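Local coordinates for choline/ethanolamine kinase family protein (Mesorhizobium loti, PDB 3DXQ) that probably phosphorylates a small amino alcohol such as ethanolamine or choline, as a member of the kinase-like phosphotransferase enzyme family, at residues Val146-Pro149 with Ala150-Asp154; Ser96-Lys99 with Phe100-Pro104. All blocks are in the same frame, centred on the assembly; numbering follows the deposited sequence.

Interaction 1 (Val146-Pro149 with Ala150-Asp154)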
loop_
_atom_site.group_PDB
_atom_site.type_symbol
_atom_site.label_atom_id
_atom_site.label_comp_id
_atom_site.label_asym_id
_atom_site.label_seq_id
_atom_site.Cartn_x
_atom_site.Cartn_y
_atom_site.Cartn_z
ATOM N N VAL A 146 -9.841 -17.543 17.680
ATOM C CA VAL A 146 -9.662 -18.552 16.616
ATOM C C VAL A 146 -8.372 -19.362 16.853
ATOM O O VAL A 146 -7.640 -19.108 17.821
ATOM C CB VAL A 146 -9.553 -17.883 15.226
ATOM N N THR A 147 -8.102 -20.349 15.993
ATOM C CA THR A 147 -6.839 -21.095 16.061
ATOM C C THR A 147 -5.823 -20.224 15.359
ATOM O O THR A 147 -6.095 -19.704 14.267
ATOM C CB THR A 147 -6.892 -22.483 15.382
ATOM O OG1 THR A 147 -7.671 -23.377 16.180
ATOM C CG2 THR A 147 -5.490 -23.069 15.234
ATOM N N LEU A 148 -4.664 -20.061 15.991
ATOM C CA LEU A 148 -3.624 -19.139 15.509
ATOM C C LEU A 148 -2.320 -19.878 15.188
ATOM O O LEU A 148 -2.074 -20.963 15.736
ATOM C CB LEU A 148 -3.407 -17.983 16.515
ATOM C CG LEU A 148 -3.515 -18.229 18.031
ATOM C CD1 LEU A 148 -2.330 -19.017 18.566
ATOM C CD2 LEU A 148 -3.643 -16.907 18.775
ATOM N N PRO A 149 -1.481 -19.296 14.298
ATOM C CA PRO A 149 -0.249 -19.969 13.845
ATOM C C PRO A 149 0.777 -20.259 14.940
ATOM O O PRO A 149 0.739 -19.663 16.020
ATOM C CB PRO A 149 0.339 -18.993 12.817
ATOM C CG PRO A 149 -0.306 -17.679 13.096
ATOM C CD PRO A 149 -1.649 -17.969 13.668
ATOM N N ALA A 150 1.687 -21.179 14.644
ATOM C CA ALA A 150 2.755 -21.531 15.576
ATOM C C ALA A 150 3.717 -20.350 15.767
ATOM O O ALA A 150 4.208 -19.781 14.791
ATOM C CB ALA A 150 3.507 -22.757 15.078
ATOM N N GLY A 151 3.964 -19.976 17.023
ATOM C CA GLY A 151 4.834 -18.838 17.361
ATOM C C GLY A 151 4.151 -17.485 17.228
ATOM O O GLY A 151 4.806 -16.444 17.057
ATOM N N TYR A 152 2.823 -17.503 17.292
ATOM C CA TYR A 152 2.018 -16.289 17.238
ATOM C C TYR A 152 2.475 -15.328 18.330
ATOM O O TYR A 152 2.784 -14.156 18.059
ATOM C CB TYR A 152 0.541 -16.656 17.427
ATOM C CG TYR A 152 -0.421 -15.488 17.501
ATOM C CD1 TYR A 152 -0.917 -14.895 16.349
ATOM C CD2 TYR A 152 -0.859 -15.001 18.733
ATOM C CE1 TYR A 152 -1.809 -13.841 16.423
ATOM C CE2 TYR A 152 -1.746 -13.943 18.812
ATOM C CZ TYR A 152 -2.217 -13.375 17.659
ATOM O OH TYR A 152 -3.105 -12.336 17.751
ATOM N N HIS A 153 2.550 -15.847 19.553
ATOM C CA HIS A 153 2.897 -15.025 20.710
ATOM C C HIS A 153 4.363 -14.556 20.717
ATOM O O HIS A 153 4.671 -13.488 21.257
ATOM C CB HIS A 153 2.499 -15.737 22.007
ATOM C CG HIS A 153 1.026 -15.992 22.107
ATOM N ND1 HIS A 153 0.471 -17.247 21.956
ATOM C CD2 HIS A 153 -0.012 -15.140 22.293
ATOM C CE1 HIS A 153 -0.844 -17.162 22.072
ATOM N NE2 HIS A 153 -1.162 -15.895 22.276
ATOM N N ASP A 154 5.257 -15.320 20.097
ATOM C CA ASP A 154 6.663 -14.912 20.007
ATOM C C ASP A 154 6.772 -13.708 19.069
ATOM O O ASP A 154 7.300 -12.648 19.433
ATOM C CB ASP A 154 7.540 -16.052 19.481
ATOM C CG ASP A 154 7.533 -17.268 20.390
ATOM O OD1 ASP A 154 7.450 -17.100 21.629
ATOM O OD2 ASP A 154 7.614 -18.394 19.859
#
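Leu148 lays its methyl CD2 over one face of the Tyr152 ring, a CH-pi contact in which the carbon sits 3.6 Å from the ring centroid and 21° off the ring normal. The methyl is offset toward the rim, nearest CD2 and CE2 of the tyrosine, and the two side chains stand at about a right angle. Both torsions serve this meeting: CG of Leu148 lies between its backbone N and carbonyl carbon, while the ring of Tyr152 swings away from its own N (chi1 176°), back over the incoming loop. CD1, the second leucine branch, passes CB of Tyr152 at 3.9 Å. Pro149 adds its CD, which comes obliquely to CD1 of Tyr152 at 4.1 Å. Beneath the side chains the chain makes a type II beta turn from Pro149 to Tyr152, with Gly151 at positive phi and in the N-cap position, right before helix 152-167. The turn is closed by Tyr152 N donating to Pro149 O at 3.3 Å, a bent bond with an N-H...O angle of 135°.

The tight part faces inward: Tyr152 is buried, and Leu256 and Leu259 of helix 237-263 cover it further, Leu259 also meeting Pro149. The outer side is looser. His153 is solvent-exposed and meets Leu148 only through CE1, 4.2 Å from CD1 of the leucine, and Ala150 turns its methyl outward. One bent hydrogen bond thus crosses the contact, and the rest is apolar and CH-pi packing, centred on a single aromatic face.

Interaction 2 (Ser96-Lys99 with Phe100-Pro104); sequences SPEK and FKTRP
Ser96 and Phe100 are joined through the backbone, Phe100 N giving its hydrogen to Ser96 O at 3.0 Å. Glu98 O takes two donors, Thr102 N at 3.0 Å and Lys101 N at 3.1 Å. Arg103 N closes on Lys99 O at 2.8 Å as the chain leaves helical geometry. These bonds belong to the short helix 97-102, N-capped by Ser96: with chi1 at 71°, its OG accepts from Lys99 N in an almost straight bond of 3.2 Å.

Packing of side chains is the second kind of contact. The buried ring of Phe100 points away from the charged side chains, meets Phe218 edge-to-face and also packs on Met95 and Cys182. On another side of the helix, CD of Arg103 runs past CB of Lys99 at 3.8 Å, so the aliphatic parts of the two long chains touch near their bases.

The charged ends diverge to separate partners. Lys99 NZ hydrogen-bonds to Gln93 OE1 and Lys101 NZ to Lys217 O. Arg103, bent at chi3 (62°), forms a salt bridge through NE with Asp187; its NH1 stays 5.7 Å from Lys99 NZ.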
loop_
_atom_site.group_PDB
_atom_site.type_symbol
_atom_site.label_atom_id
_atom_site.label_comp_id
_atom_site.label_asym_id
_atom_site.label_seq_id
_atom_site.Cartn_x
_atom_site.Cartn_y
_atom_site.Cartn_z
ATOM N N SER A 96 2.910 -5.644 -10.950
ATOM C CA SER A 96 2.753 -6.885 -10.189
ATOM C C SER A 96 4.140 -7.369 -9.785
ATOM O O SER A 96 5.140 -6.915 -10.342
ATOM C CB SER A 96 2.095 -7.944 -11.059
ATOM O OG SER A 96 2.991 -8.414 -12.075
ATOM N N PRO A 97 4.222 -8.304 -8.831
ATOM C CA PRO A 97 5.542 -8.834 -8.517
ATOM C C PRO A 97 6.321 -9.233 -9.764
ATOM O O PRO A 97 7.481 -8.825 -9.926
ATOM C CB PRO A 97 5.233 -10.066 -7.658
ATOM C CG PRO A 97 3.920 -9.771 -7.032
ATOM C CD PRO A 97 3.170 -8.902 -7.989
ATOM N N GLU A 98 5.685 -10.017 -10.627
ATOM C CA GLU A 98 6.329 -10.517 -11.838
ATOM C C GLU A 98 6.859 -9.375 -12.704
ATOM O O GLU A 98 8.010 -9.398 -13.120
ATOM C CB GLU A 98 5.370 -11.412 -12.637
ATOM C CG GLU A 98 6.026 -12.138 -13.806
ATOM C CD GLU A 98 5.047 -12.957 -14.670
ATOM O OE1 GLU A 98 3.927 -13.292 -14.200
ATOM O OE2 GLU A 98 5.415 -13.282 -15.829
ATOM N N LYS A 99 6.041 -8.365 -12.955
ATOM C CA LYS A 99 6.494 -7.247 -13.782
ATOM C C LYS A 99 7.621 -6.434 -13.140
ATOM O O LYS A 99 8.383 -5.771 -13.858
ATOM C CB LYS A 99 5.334 -6.330 -14.159
ATOM C CG LYS A 99 4.297 -6.975 -15.087
ATOM C CD LYS A 99 2.947 -6.243 -14.932
ATOM C CE LYS A 99 1.861 -6.787 -15.837
ATOM N NZ LYS A 99 2.059 -6.275 -17.205
ATOM N N PHE A 100 7.726 -6.478 -11.808
ATOM C CA PHE A 100 8.806 -5.773 -11.100
ATOM C C PHE A 100 10.168 -6.431 -11.289
ATOM O O PHE A 100 11.185 -5.788 -11.129
ATOM C CB PHE A 100 8.493 -5.570 -9.606
ATOM C CG PHE A 100 7.833 -4.232 -9.300
ATOM C CD1 PHE A 100 8.532 -3.043 -9.479
ATOM C CD2 PHE A 100 6.535 -4.165 -8.822
ATOM C CE1 PHE A 100 7.932 -1.812 -9.204
ATOM C CE2 PHE A 100 5.946 -2.963 -8.532
ATOM C CZ PHE A 100 6.650 -1.771 -8.728
ATOM N N LYS A 101 10.176 -7.716 -11.613
ATOM C CA LYS A 101 11.403 -8.433 -12.001
ATOM C C LYS A 101 11.596 -8.256 -13.526
ATOM O O LYS A 101 12.704 -8.090 -14.011
ATOM C CB LYS A 101 11.293 -9.944 -11.708
ATOM C CG LYS A 101 10.848 -10.370 -10.310
ATOM C CD LYS A 101 12.002 -10.621 -9.335
ATOM C CE LYS A 101 11.592 -11.564 -8.182
ATOM N NZ LYS A 101 10.331 -11.189 -7.506
ATOM N N THR A 102 10.495 -8.290 -14.265
ATOM C CA THR A 102 10.490 -8.228 -15.740
ATOM C C THR A 102 10.858 -6.886 -16.385
ATOM O O THR A 102 11.511 -6.861 -17.424
ATOM C CB THR A 102 9.073 -8.628 -16.277
ATOM O OG1 THR A 102 9.014 -10.054 -16.412
ATOM C CG2 THR A 102 8.727 -7.961 -17.642
ATOM N N ARG A 103 10.415 -5.781 -15.802
ATOM C CA ARG A 103 10.606 -4.475 -16.438
ATOM C C ARG A 103 11.808 -3.792 -15.807
ATOM O O ARG A 103 11.729 -3.310 -14.678
ATOM C CB ARG A 103 9.323 -3.633 -16.318
ATOM C CG ARG A 103 8.089 -4.354 -16.895
ATOM C CD ARG A 103 6.757 -3.687 -16.556
ATOM N NE ARG A 103 6.663 -2.330 -17.094
ATOM C CZ ARG A 103 6.423 -2.033 -18.369
ATOM N NH1 ARG A 103 6.236 -2.997 -19.264
ATOM N NH2 ARG A 103 6.369 -0.771 -18.761
ATOM N N PRO A 104 12.942 -3.765 -16.522
ATOM C CA PRO A 104 14.144 -3.241 -15.886
ATOM C C PRO A 104 13.997 -1.791 -15.479
ATOM O O PRO A 104 13.467 -0.995 -16.246
ATOM C CB PRO A 104 15.211 -3.390 -16.969
ATOM C CG PRO A 104 14.471 -3.518 -18.232
ATOM C CD PRO A 104 13.190 -4.178 -17.913
#

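In the fold
Interaction 2 comes first along the chain, on the short helix 97-102 just after strand 93-94; interaction 1 follows at the start of helix 152-167, with helices 106-118 and 130-141 between them. Their centres lie 33 Å apart and their nearest atoms about 22 Å, so they do not touch. Both belong to the phosphotransferase family region of the chain, yet in different settings. The centre of interaction 2 is about 17 Å from the chain centre, and Asp187 connects it to the three-stranded sheet of 93-94, 185-187 and 192-194. The centre of interaction 1 is about 25 Å out, on the surface of the helical part, against helix 237-263. Interaction 2 spans a whole short helix, while interaction 1 lies at the start of a long one.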